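Local atomic coordinates of putative phosphohydrolase (Shewanella amazonensis, PDB entry 3M1T), a protein that is of unknown function but, as an HDOD-domain member of the HD phosphodiesterase clan, may act as a phosphohydrolase or in signal transduction. Residues A226-I231 with T237-Q242; A114-E119 with A219-I224; P15-A20 with Q187-T192; F132-L137 with P193-G198. All blocks are in the same frame, centred on the assembly; numbering follows the deposited sequence. Where two conformers were deposited one is given.

The four contacts lie in an all-helical chain and form a connected run in the order 1, 2, 4, 3. Contact 1 and contact 2 share helix 213-227, their centres about 12 Å apart, and touch where L240 and W239 meet I224. Contact 2 touches contact 4, centres about 12 Å apart, through A114 against F132. Contact 4 meets contact 3, centres about 14 Å apart, where F191 packs on L137 and T133. Contacts 1 and 3, centres about 35 Å apart, lie on opposite sides of the chain's centre. Along the sequence the segments of contacts 3 and 4 alternate, contact 4 falls within contact 2, and contact 1 comes last; helix 213-227 thus links contact 2 to contact 1.

Contact 1: residues A226-I231 with T237-Q242; sequences ADWDKI and TSWLAQ
I231 lays its CG1 over one face of the W239 indole, 3.6 Å from the centroid of the five-membered ring and 12° off the ring normal, a CH-pi contact. Its first torsion sets CG1 beside the backbone N (chi1 -53°), and CD1 carries on across the ring to lie 3.7 Å from W239 CD1, while CG2 reaches back toward W239 CB. The benzo end of the same indole runs toward W228: W228 CE3 approaches the edge of the W239 ring near its plane, 3.8 Å from CZ3, and the two tryptophan side chains cross at about a right angle. The segments belong to two consecutive helices, 213-227 and 236-247, joined by a short 3-10 segment and a connection; W239 bridges the two and also touches I224. W228 also stacks on the ring of H264 and packs against L260 of helix 256-263. The indole N-H of W239 is satisfied by a water lying at the ring edge in its plane, 2.8 Å from NE1, which donates in turn to D227 OD2. The other carboxylate oxygen, D227 OD1, takes a salt bridge from K230 NZ at 2.7 Å, 28° out of the carboxylate plane. A leucine in place of W239 would probably leave the bridging water without its indole donor and open a gap beneath I231 and beside W228.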
loop_
_atom_site.group_PDB
_atom_site.type_symbol
_atom_site.label_atom_id
_atom_site.label_comp_id
_atom_site.label_asym_id
_atom_site.label_seq_id
_atom_site.Cartn_x
_atom_site.Cartn_y
_atom_site.Cartn_z
ATOM N N ALA A 226 -13.432 -0.505 -0.390
ATOM C CA ALA A 226 -14.188 -1.066 -1.518
ATOM C C ALA A 226 -15.680 -0.843 -1.391
ATOM O O ALA A 226 -16.408 -0.551 -2.367
ATOM C CB ALA A 226 -13.928 -2.526 -1.668
ATOM N N ASP A 227 -16.181 -1.028 -0.186
ATOM C CA ASP A 227 -17.628 -1.118 -0.007
ATOM C C ASP A 227 -18.222 0.103 0.660
ATOM O O ASP A 227 -19.449 0.131 0.884
ATOM C CB ASP A 227 -17.972 -2.384 0.775
ATOM C CG ASP A 227 -17.770 -3.649 -0.033
ATOM O OD1 ASP A 227 -17.631 -3.565 -1.278
ATOM O OD2 ASP A 227 -17.764 -4.733 0.549
ATOM N N TRP A 228 -17.435 1.122 0.945
ATOM C CA TRP A 228 -17.909 2.298 1.676
ATOM C C TRP A 228 -19.218 2.850 1.094
ATOM O O TRP A 228 -20.165 3.173 1.826
ATOM C CB TRP A 228 -16.864 3.399 1.622
ATOM C CG TRP A 228 -17.200 4.640 2.362
ATOM C CD1 TRP A 228 -17.824 5.774 1.841
ATOM C CD2 TRP A 228 -16.950 4.927 3.739
ATOM N NE1 TRP A 228 -17.975 6.721 2.823
ATOM C CE2 TRP A 228 -17.456 6.228 3.997
ATOM C CE3 TRP A 228 -16.378 4.204 4.793
ATOM C CZ2 TRP A 228 -17.384 6.817 5.251
ATOM C CZ3 TRP A 228 -16.315 4.800 6.041
ATOM C CH2 TRP A 228 -16.772 6.097 6.249
ATOM N N ASP A 229 -19.242 2.997 -0.229
ATOM C CA ASP A 229 -20.415 3.580 -0.877
ATOM C C ASP A 229 -21.648 2.706 -0.924
ATOM O O ASP A 229 -22.711 3.184 -1.354
ATOM C CB ASP A 229 -20.048 4.054 -2.293
ATOM C CG ASP A 229 -19.119 5.236 -2.278
ATOM O OD1 ASP A 229 -19.192 6.058 -1.343
ATOM O OD2 ASP A 229 -18.291 5.356 -3.204
ATOM N N LYS A 230 -21.548 1.455 -0.505
ATOM C CA LYS A 230 -22.648 0.543 -0.476
ATOM C C LYS A 230 -23.380 0.578 0.885
ATOM O O LYS A 230 -24.475 0.023 1.013
ATOM C CB LYS A 230 -22.160 -0.869 -0.746
ATOM C CG LYS A 230 -21.414 -1.027 -2.068
ATOM C CD LYS A 230 -21.091 -2.495 -2.330
ATOM C CE LYS A 230 -20.165 -2.659 -3.561
ATOM N NZ LYS A 230 -18.780 -2.184 -3.334
ATOM N N ILE A 231 -22.811 1.267 1.879
ATOM C CA ILE A 231 -23.335 1.182 3.266
ATOM C C ILE A 231 -23.987 2.502 3.686
ATOM O O ILE A 231 -23.356 3.538 3.651
ATOM C CB ILE A 231 -22.166 0.847 4.252
ATOM C CG1 ILE A 231 -21.406 -0.406 3.798
ATOM C CG2 ILE A 231 -22.650 0.696 5.677
ATOM C CD1 ILE A 231 -22.198 -1.665 3.783
ATOM N N THR A 237 -21.053 1.414 11.917
ATOM C CA THR A 237 -20.298 0.733 13.020
ATOM C C THR A 237 -20.610 -0.775 13.047
ATOM O O THR A 237 -19.728 -1.556 13.316
ATOM C CB THR A 237 -20.595 1.337 14.396
ATOM O OG1 THR A 237 -20.179 2.723 14.354
ATOM C CG2 THR A 237 -19.857 0.593 15.526
ATOM N N SER A 238 -21.850 -1.179 12.768
ATOM C CA SER A 238 -22.192 -2.596 12.717
ATOM C C SER A 238 -21.512 -3.257 11.525
ATOM O O SER A 238 -21.154 -4.431 11.595
ATOM C CB SER A 238 -23.687 -2.847 12.636
ATOM O OG SER A 238 -24.336 -2.177 11.578
ATOM N N TRP A 239 -21.356 -2.507 10.431
ATOM C CA TRP A 239 -20.574 -2.999 9.286
ATOM C C TRP A 239 -19.119 -3.208 9.675
ATOM O O TRP A 239 -18.562 -4.266 9.432
ATOM C CB TRP A 239 -20.729 -1.972 8.158
ATOM C CG TRP A 239 -19.876 -2.115 6.961
ATOM C CD1 TRP A 239 -19.784 -3.183 6.131
ATOM C CD2 TRP A 239 -19.027 -1.094 6.428
ATOM N NE1 TRP A 239 -18.876 -2.892 5.090
ATOM C CE2 TRP A 239 -18.410 -1.614 5.264
ATOM C CE3 TRP A 239 -18.709 0.209 6.834
ATOM C CZ2 TRP A 239 -17.565 -0.844 4.476
ATOM C CZ3 TRP A 239 -17.845 0.972 6.059
ATOM C CH2 TRP A 239 -17.264 0.434 4.907
ATOM N N LEU A 240 -18.533 -2.209 10.313
ATOM C CA LEU A 240 -17.153 -2.294 10.740
ATOM C C LEU A 240 -16.953 -3.454 11.699
ATOM O O LEU A 240 -15.949 -4.137 11.635
ATOM C CB LEU A 240 -16.701 -0.968 11.361
ATOM C CG LEU A 240 -16.623 0.215 10.382
ATOM C CD1 LEU A 240 -16.446 1.527 11.135
ATOM C CD2 LEU A 240 -15.504 0.035 9.339
ATOM N N ALA A 241 -17.936 -3.653 12.599
ATOM C CA ALA A 241 -17.876 -4.774 13.551
ATOM C C ALA A 241 -17.762 -6.123 12.816
ATOM O O ALA A 241 -16.989 -6.974 13.219
ATOM C CB ALA A 241 -19.083 -4.799 14.522
ATOM N N GLN A 242 -18.497 -6.284 11.720
ATOM C CA GLN A 242 -18.487 -7.532 10.959
ATOM C C GLN A 242 -17.135 -7.690 10.284
ATOM O O GLN A 242 -16.568 -8.788 10.207
ATOM C CB GLN A 242 -19.566 -7.533 9.842
ATOM C CG GLN A 242 -20.964 -7.374 10.261
ATOM C CD GLN A 242 -21.900 -7.253 9.055
ATOM O OE1 GLN A 242 -22.343 -6.155 8.701
ATOM N NE2 GLN A 242 -22.196 -8.388 8.422
HETATM O O HOH W 1 -18.617 -4.869 3.101
#

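Contact 2: residues A114-E119 with A219-I224; sequences AIICQE and AMAKQI
I116 and C117 meet A221 and I224 where two helices of the all-helical fold cross in a buried contact; segments 114-119 and 219-224, of helices 103-124 and 213-227, run at 132° to each other, their axes 8.7 Å apart at closest approach. Along the first segment, I116 reaches across to both A221 and I224. Its CG2 branch, anti to the backbone N, settles against A221, 3.6 Å from the methyl CB and almost as near to A221 CA. The other branch starts beside the backbone N and extends (chi2 160°), bringing CD1 to 3.7 Å from I224 CG2 and 3.8 Å from the carbonyl oxygen A221 O. I224 answers with its own CD1, which comes back to 3.9 Å from I116 CG2, the two isoleucines lying obliquely across one another with each branch of one facing a branch of the other. With an alanine at I116, both branches would be gone, and a gap would probably open between A221 and I224 that their own side chains could not readily fill. I116 and I224 both also lean on L260 of helix 256-263, which makes this a three-helix junction, and I224 continues to L240 of helix 236-247. One residue further on, C117 comes at the same alanine from another direction. The small A221 side chain is consistent with the close approach here, the CA atoms of I116 and A221 being 5.6 Å apart. C117 keeps its sulfur beside the backbone N (chi1 -75°), which places SG 3.5 Å from A221 CB.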
loop_
_atom_site.group_PDB
_atom_site.type_symbol
_atom_site.label_atom_id
_atom_site.label_comp_id
_atom_site.label_asym_id
_atom_site.label_seq_id
_atom_site.Cartn_x
_atom_site.Cartn_y
_atom_site.Cartn_z
ATOM N N ALA A 114 -4.190 3.030 2.607
ATOM C CA ALA A 114 -3.090 3.416 3.486
ATOM C C ALA A 114 -3.508 4.295 4.631
ATOM O O ALA A 114 -3.102 4.104 5.782
ATOM C CB ALA A 114 -1.949 4.084 2.649
ATOM N N ILE A 115 -4.362 5.283 4.337
ATOM C CA ILE A 115 -4.860 6.180 5.388
ATOM C C ILE A 115 -5.683 5.440 6.443
ATOM O O ILE A 115 -5.546 5.662 7.679
ATOM C CB ILE A 115 -5.678 7.358 4.745
ATOM C CG1 ILE A 115 -4.746 8.308 3.991
ATOM C CG2 ILE A 115 -6.560 8.059 5.816
ATOM C CD1 ILE A 115 -5.544 9.272 3.074
ATOM N N ILE A 116 -6.530 4.544 5.961
ATOM C CA ILE A 116 -7.331 3.704 6.838
ATOM C C ILE A 116 -6.438 2.816 7.701
ATOM O O ILE A 116 -6.571 2.770 8.923
ATOM C CB ILE A 116 -8.383 2.859 6.074
ATOM C CG1 ILE A 116 -9.413 3.743 5.358
ATOM C CG2 ILE A 116 -9.108 1.865 7.053
ATOM C CD1 ILE A 116 -10.135 3.006 4.227
ATOM N N CYS A 117 -5.445 2.157 7.080
ATOM C CA CYS A 117 -4.546 1.315 7.860
ATOM C C CYS A 117 -3.820 2.092 8.991
ATOM O O CYS A 117 -3.624 1.610 10.090
ATOM C CB CYS A 117 -3.475 0.722 6.939
ATOM S SG CYS A 117 -4.039 -0.602 5.878
ATOM N N GLN A 118 -3.359 3.288 8.678
ATOM C CA GLN A 118 -2.690 4.128 9.646
ATOM C C GLN A 118 -3.544 4.385 10.896
ATOM O O GLN A 118 -3.035 4.394 12.023
ATOM C CB GLN A 118 -2.306 5.448 8.970
ATOM C CG GLN A 118 -1.326 6.282 9.739
ATOM C CD GLN A 118 -0.827 7.476 8.933
ATOM O OE1 GLN A 118 -1.621 8.287 8.446
ATOM N NE2 GLN A 118 0.503 7.587 8.791
ATOM N N GLU A 119 -4.837 4.637 10.682
ATOM C CA GLU A 119 -5.788 4.838 11.761
ATOM C C GLU A 119 -5.986 3.542 12.559
ATOM O O GLU A 119 -6.040 3.557 13.782
ATOM C CB GLU A 119 -7.138 5.276 11.190
ATOM C CG GLU A 119 -8.231 5.455 12.237
ATOM C CD GLU A 119 -7.905 6.475 13.327
ATOM O OE1 GLU A 119 -7.143 7.445 13.047
ATOM O OE2 GLU A 119 -8.468 6.327 14.436
ATOM N N ALA A 219 -6.662 -6.274 5.216
ATOM C CA ALA A 219 -7.946 -6.927 4.872
ATOM C C ALA A 219 -9.134 -6.017 5.220
ATOM O O ALA A 219 -10.065 -5.827 4.404
ATOM C CB ALA A 219 -8.052 -8.256 5.566
HETATM N N MSE A 220 -9.082 -5.457 6.416
HETATM C CA MSE A 220 -10.126 -4.576 6.922
HETATM C C MSE A 220 -10.222 -3.287 6.104
HETATM O O MSE A 220 -11.289 -2.897 5.609
HETATM C CB MSE A 220 -9.908 -4.302 8.395
HETATM C CG MSE A 220 -10.880 -3.277 8.960
HETATM SE SE MSE A 220 -11.102 -3.590 10.855
HETATM C CE MSE A 220 -12.702 -2.460 11.125
ATOM N N ALA A 221 -9.062 -2.656 5.881
ATOM C CA ALA A 221 -8.966 -1.373 5.179
ATOM C C ALA A 221 -9.437 -1.525 3.725
ATOM O O ALA A 221 -10.139 -0.660 3.184
ATOM C CB ALA A 221 -7.521 -0.839 5.260
ATOM N N LYS A 222 -9.061 -2.637 3.077
ATOM C CA LYS A 222 -9.496 -2.883 1.704
ATOM C C LYS A 222 -11.010 -2.994 1.555
ATOM O O LYS A 222 -11.573 -2.493 0.598
ATOM C CB LYS A 222 -8.848 -4.143 1.142
ATOM C CG LYS A 222 -7.373 -3.999 0.866
ATOM C CD LYS A 222 -6.770 -5.324 0.479
ATOM C CE LYS A 222 -7.237 -5.830 -0.886
ATOM N NZ LYS A 222 -6.798 -7.235 -1.138
ATOM N N GLN A 223 -11.606 -3.707 2.497
ATOM C CA GLN A 223 -13.062 -3.906 2.507
ATOM C C GLN A 223 -13.764 -2.594 2.772
ATOM O O GLN A 223 -14.771 -2.283 2.106
ATOM C CB GLN A 223 -13.440 -4.999 3.493
ATOM C CG GLN A 223 -14.960 -5.404 3.337
ATOM C CD GLN A 223 -15.364 -6.700 3.972
ATOM O OE1 GLN A 223 -14.532 -7.502 4.391
ATOM N NE2 GLN A 223 -16.713 -6.919 4.097
ATOM N N ILE A 224 -13.224 -1.778 3.667
ATOM C CA ILE A 224 -13.806 -0.480 3.994
ATOM C C ILE A 224 -13.763 0.408 2.766
ATOM O O ILE A 224 -14.754 1.047 2.381
ATOM C CB ILE A 224 -13.044 0.189 5.164
ATOM C CG1 ILE A 224 -13.251 -0.593 6.499
ATOM C CG2 ILE A 224 -13.410 1.647 5.287
ATOM C CD1 ILE A 224 -12.396 -0.064 7.662
#

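Contact 3: residues P15-A20 with Q187-T192; sequences PRLPKA and QSWKFT
W189 spreads its indole beneath L17, whose CD2 sits 3.6 Å from the centroid of the six-membered ring and 14° off its normal, a CH-pi contact offset toward the rim. This is the tight half of the contact. The extended leucine (chi2 174°) also brings CD1 over the five-membered end, 3.8 Å from W189 CG, so that both methyls lie along the one face. At the ring edge, W189 NE1 donates to P15 O at 3.0 Å with a fairly straight 161° angle; the oxygen lies close to the indole plane, whereas the N-H reaches it from above the carbonyl plane. The proline ring fits more loosely, its CG 4.1 Å from W189 CZ2. The outer side is wetter: a water donates a second bond to P15 O and also pairs with OG of the exposed S188, while the CB of R16 points away. W189 follows helix 178-188, whose end is a Schellman motif with K190, at positive phi, as its C-prime residue. The extended run before helix 19-29 is thus pinned onto that helix end, with L17 and W189 both resting on A94 of helix 79-94, and L17 also on L25.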
loop_
_atom_site.group_PDB
_atom_site.type_symbol
_atom_site.label_atom_id
_atom_site.label_comp_id
_atom_site.label_asym_id
_atom_site.label_seq_id
_atom_site.Cartn_x
_atom_site.Cartn_y
_atom_site.Cartn_z
ATOM N N PRO A 15 10.779 -5.756 -11.597
ATOM C CA PRO A 15 11.369 -4.485 -11.906
ATOM C C PRO A 15 12.416 -4.088 -10.897
ATOM O O PRO A 15 12.283 -4.394 -9.702
ATOM C CB PRO A 15 10.206 -3.536 -11.837
ATOM C CG PRO A 15 9.249 -4.170 -11.018
ATOM C CD PRO A 15 9.346 -5.618 -11.321
ATOM N N ARG A 16 13.439 -3.427 -11.404
ATOM C CA ARG A 16 14.566 -3.002 -10.608
ATOM C C ARG A 16 14.484 -1.511 -10.383
ATOM O O ARG A 16 14.187 -0.736 -11.311
ATOM C CB ARG A 16 15.858 -3.316 -11.322
ATOM C CG ARG A 16 16.385 -4.712 -11.009
ATOM C CD ARG A 16 17.789 -4.613 -10.490
ATOM N NE ARG A 16 18.697 -5.352 -11.351
ATOM C CZ ARG A 16 20.015 -5.166 -11.385
ATOM N NH1 ARG A 16 20.597 -4.251 -10.612
ATOM N NH2 ARG A 16 20.760 -5.893 -12.221
ATOM N N LEU A 17 14.744 -1.095 -9.145
ATOM C CA LEU A 17 14.850 0.331 -8.850
ATOM C C LEU A 17 16.155 0.896 -9.403
ATOM O O LEU A 17 17.189 0.243 -9.350
ATOM C CB LEU A 17 14.805 0.550 -7.351
ATOM C CG LEU A 17 13.489 0.144 -6.684
ATOM C CD1 LEU A 17 13.688 0.298 -5.123
ATOM C CD2 LEU A 17 12.323 0.982 -7.269
ATOM N N PRO A 18 16.103 2.142 -9.883
ATOM C CA PRO A 18 17.347 2.845 -10.210
ATOM C C PRO A 18 18.190 2.961 -8.962
ATOM O O PRO A 18 17.643 3.086 -7.847
ATOM C CB PRO A 18 16.848 4.221 -10.647
ATOM C CG PRO A 18 15.454 4.055 -11.049
ATOM C CD PRO A 18 14.915 2.968 -10.147
ATOM N N LYS A 19 19.514 2.882 -9.142
ATOM C CA LYS A 19 20.441 2.957 -8.028
ATOM C C LYS A 19 20.112 4.098 -7.047
ATOM O O LYS A 19 20.084 3.898 -5.862
ATOM C CB LYS A 19 21.887 3.040 -8.562
ATOM C CG LYS A 19 22.956 3.146 -7.527
ATOM C CD LYS A 19 24.376 3.173 -8.171
ATOM N N ALA A 20 19.870 5.308 -7.552
ATOM C CA ALA A 20 19.698 6.435 -6.621
ATOM C C ALA A 20 18.439 6.310 -5.834
ATOM O O ALA A 20 18.349 6.785 -4.708
ATOM C CB ALA A 20 19.685 7.808 -7.385
ATOM N N GLN A 187 9.798 -7.504 -0.898
ATOM C CA GLN A 187 10.971 -8.172 -0.377
ATOM C C GLN A 187 12.201 -7.810 -1.235
ATOM O O GLN A 187 13.282 -7.454 -0.715
ATOM C CB GLN A 187 10.762 -9.659 -0.350
ATOM C CG GLN A 187 11.869 -10.415 0.337
ATOM C CD GLN A 187 11.556 -11.871 0.373
ATOM O OE1 GLN A 187 11.646 -12.537 -0.674
ATOM N NE2 GLN A 187 11.052 -12.355 1.522
ATOM N N SER A 188 12.040 -7.871 -2.558
ATOM C CA SER A 188 13.149 -7.565 -3.453
ATOM C C SER A 188 13.627 -6.120 -3.319
ATOM O O SER A 188 14.832 -5.816 -3.491
ATOM C CB SER A 188 12.705 -7.842 -4.877
ATOM O OG SER A 188 13.691 -7.572 -5.868
ATOM N N TRP A 189 12.697 -5.217 -3.058
ATOM C CA TRP A 189 12.956 -3.804 -2.905
ATOM C C TRP A 189 13.379 -3.434 -1.463
ATOM O O TRP A 189 13.527 -2.264 -1.166
ATOM C CB TRP A 189 11.805 -2.961 -3.365
ATOM C CG TRP A 189 11.587 -2.869 -4.852
ATOM C CD1 TRP A 189 12.304 -3.499 -5.812
ATOM C CD2 TRP A 189 10.593 -2.065 -5.532
ATOM N NE1 TRP A 189 11.802 -3.137 -7.064
ATOM C CE2 TRP A 189 10.760 -2.276 -6.905
ATOM C CE3 TRP A 189 9.544 -1.254 -5.095
ATOM C CZ2 TRP A 189 9.945 -1.655 -7.857
ATOM C CZ3 TRP A 189 8.730 -0.647 -6.037
ATOM C CH2 TRP A 189 8.952 -0.854 -7.393
ATOM N N LYS A 190 13.606 -4.440 -0.671
ATOM C CA LYS A 190 14.285 -4.345 0.637
ATOM C C LYS A 190 13.437 -3.664 1.694
ATOM O O LYS A 190 13.953 -3.026 2.648
ATOM C CB LYS A 190 15.689 -3.709 0.488
ATOM C CG LYS A 190 16.536 -4.392 -0.604
ATOM C CD LYS A 190 18.014 -3.894 -0.647
ATOM C CE LYS A 190 18.760 -4.475 -1.824
ATOM N NZ LYS A 190 20.154 -3.979 -1.815
ATOM N N PHE A 191 12.101 -3.898 1.618
ATOM C CA PHE A 191 11.219 -3.563 2.713
ATOM C C PHE A 191 11.279 -4.634 3.792
ATOM O O PHE A 191 11.757 -5.743 3.569
ATOM C CB PHE A 191 9.779 -3.347 2.194
ATOM C CG PHE A 191 9.655 -2.089 1.403
ATOM C CD1 PHE A 191 9.442 -0.887 2.075
ATOM C CD2 PHE A 191 9.789 -2.081 0.033
ATOM C CE1 PHE A 191 9.365 0.286 1.382
ATOM C CE2 PHE A 191 9.700 -0.887 -0.684
ATOM C CZ PHE A 191 9.486 0.284 -0.020
ATOM N N THR A 192 10.832 -4.299 4.986
ATOM C CA THR A 192 10.967 -5.251 6.115
ATOM C C THR A 192 10.121 -6.469 5.992
ATOM O O THR A 192 9.031 -6.456 5.386
ATOM C CB THR A 192 10.582 -4.627 7.448
ATOM O OG1 THR A 192 9.202 -4.255 7.431
ATOM C CG2 THR A 192 11.452 -3.479 7.794
HETATM O O HOH W 2 13.979 -5.649 -7.863
#

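Contact 4: residues F132-L137 with P193-G198; sequences FTCGIL and PHLVKG
L195 points its side chain at segment 132-137 of helix 128-137, and its course can be followed outward from CB. The extended second torsion (chi2 172°) drives the two methyls into the opposing helix. There CG forks: CD2 comes to 3.5 Å from C134 CB and 3.6 Å from C134 N, against the backbone itself, while CD1 diverges to T133 CG2 at 4.0 Å. T133 meets it with its methyl, while its OG1 is hydrogen-bonded to E129 O in the same helix. The pair belongs to the buried core of the helical HDOD domain, where segments 132-137 and 193-198, of helices 128-137 and 193-200, cross at -51° with their axes 9.7 Å apart at nearest. F191, in the loop ahead of the second helix, packs on T133 and L137 and extends the apolar patch. C134 turns its sulfur anti to the backbone N (chi1 -162°), which carries SG past L195 toward the next turn of the second helix. It ends 4.0 Å from L195 O and 4.2 Å from the CA of G198, a position where a side-chain carbon would run into the sulfur.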
loop_
_atom_site.group_PDB
_atom_site.type_symbol
_atom_site.label_atom_id
_atom_site.label_comp_id
_atom_site.label_asym_id
_atom_site.label_seq_id
_atom_site.Cartn_x
_atom_site.Cartn_y
_atom_site.Cartn_z
ATOM N N PHE A 132 0.753 2.571 7.107
ATOM C CA PHE A 132 0.571 3.409 5.911
ATOM C C PHE A 132 1.420 2.833 4.746
ATOM O O PHE A 132 0.939 2.661 3.608
ATOM C CB PHE A 132 0.954 4.870 6.196
ATOM C CG PHE A 132 0.673 5.785 5.040
ATOM C CD1 PHE A 132 1.572 5.929 4.005
ATOM C CD2 PHE A 132 -0.515 6.500 5.000
ATOM C CE1 PHE A 132 1.264 6.775 2.909
ATOM C CE2 PHE A 132 -0.816 7.376 3.933
ATOM C CZ PHE A 132 0.067 7.485 2.893
ATOM N N THR A 133 2.675 2.496 5.046
ATOM C CA THR A 133 3.539 1.982 4.008
ATOM C C THR A 133 3.069 0.663 3.448
ATOM O O THR A 133 3.147 0.409 2.255
ATOM C CB THR A 133 5.024 1.921 4.512
ATOM O OG1 THR A 133 5.446 3.248 4.809
ATOM C CG2 THR A 133 5.967 1.333 3.455
ATOM N N CYS A 134 2.575 -0.205 4.316
ATOM C CA CYS A 134 2.003 -1.450 3.890
ATOM C C CYS A 134 0.846 -1.190 2.901
ATOM O O CYS A 134 0.773 -1.843 1.883
ATOM C CB CYS A 134 1.550 -2.236 5.116
ATOM S SG CYS A 134 1.281 -4.000 4.781
ATOM N N GLY A 135 -0.022 -0.224 3.219
ATOM C CA GLY A 135 -1.036 0.193 2.296
ATOM C C GLY A 135 -0.502 0.669 0.948
ATOM O O GLY A 135 -1.016 0.239 -0.106
ATOM N N ILE A 136 0.558 1.470 0.967
ATOM C CA ILE A 136 1.171 1.952 -0.285
ATOM C C ILE A 136 1.585 0.804 -1.161
ATOM O O ILE A 136 1.403 0.859 -2.353
ATOM C CB ILE A 136 2.378 2.855 -0.013
ATOM C CG1 ILE A 136 1.899 4.126 0.646
ATOM C CG2 ILE A 136 3.221 3.097 -1.310
ATOM C CD1 ILE A 136 0.804 4.920 -0.147
ATOM N N LEU A 137 2.093 -0.260 -0.553
ATOM C CA LEU A 137 2.677 -1.394 -1.294
ATOM C C LEU A 137 1.657 -2.476 -1.658
ATOM O O LEU A 137 1.954 -3.363 -2.457
ATOM C CB LEU A 137 3.764 -2.053 -0.453
ATOM C CG LEU A 137 4.976 -1.204 -0.167
ATOM C CD1 LEU A 137 5.923 -1.879 0.893
ATOM C CD2 LEU A 137 5.720 -0.851 -1.476
ATOM N N PRO A 193 10.551 -7.560 6.640
ATOM C CA PRO A 193 9.740 -8.758 6.653
ATOM C C PRO A 193 8.312 -8.576 7.196
ATOM O O PRO A 193 7.387 -9.174 6.664
ATOM C CB PRO A 193 10.509 -9.702 7.551
ATOM C CG PRO A 193 11.925 -9.274 7.471
ATOM C CD PRO A 193 11.891 -7.796 7.199
ATOM N N HIS A 194 8.120 -7.686 8.157
ATOM C CA HIS A 194 6.771 -7.401 8.605
ATOM C C HIS A 194 5.863 -6.899 7.481
ATOM O O HIS A 194 4.714 -7.314 7.345
ATOM C CB HIS A 194 6.751 -6.328 9.737
ATOM C CG HIS A 194 7.292 -6.798 11.019
ATOM N ND1 HIS A 194 6.954 -8.013 11.574
ATOM C CD2 HIS A 194 8.155 -6.207 11.886
ATOM C CE1 HIS A 194 7.634 -8.169 12.706
ATOM N NE2 HIS A 194 8.352 -7.077 12.921
ATOM N N LEU A 195 6.386 -5.957 6.707
ATOM C CA LEU A 195 5.663 -5.409 5.584
ATOM C C LEU A 195 5.344 -6.499 4.582
ATOM O O LEU A 195 4.234 -6.608 4.039
ATOM C CB LEU A 195 6.436 -4.243 4.962
ATOM C CG LEU A 195 6.409 -2.967 5.804
ATOM C CD1 LEU A 195 7.354 -1.929 5.214
ATOM C CD2 LEU A 195 5.017 -2.348 5.854
ATOM N N VAL A 196 6.375 -7.271 4.206
ATOM C CA VAL A 196 6.229 -8.363 3.235
ATOM C C VAL A 196 5.103 -9.332 3.663
ATOM O O VAL A 196 4.235 -9.655 2.844
ATOM C CB VAL A 196 7.575 -9.108 3.038
ATOM C CG1 VAL A 196 7.374 -10.373 2.144
ATOM C CG2 VAL A 196 8.605 -8.097 2.470
ATOM N N LYS A 197 5.119 -9.733 4.917
ATOM C CA LYS A 197 4.121 -10.712 5.411
ATOM C C LYS A 197 2.724 -10.076 5.423
ATOM O O LYS A 197 1.732 -10.762 5.090
ATOM C CB LYS A 197 4.511 -11.184 6.761
ATOM C CG LYS A 197 3.534 -12.247 7.302
ATOM C CD LYS A 197 3.896 -12.585 8.746
ATOM C CE LYS A 197 3.044 -13.735 9.265
ATOM N NZ LYS A 197 3.413 -14.000 10.671
ATOM N N GLY A 198 2.649 -8.782 5.706
ATOM C CA GLY A 198 1.323 -8.070 5.663
ATOM C C GLY A 198 0.733 -8.132 4.284
ATOM O O GLY A 198 -0.420 -8.522 4.107
#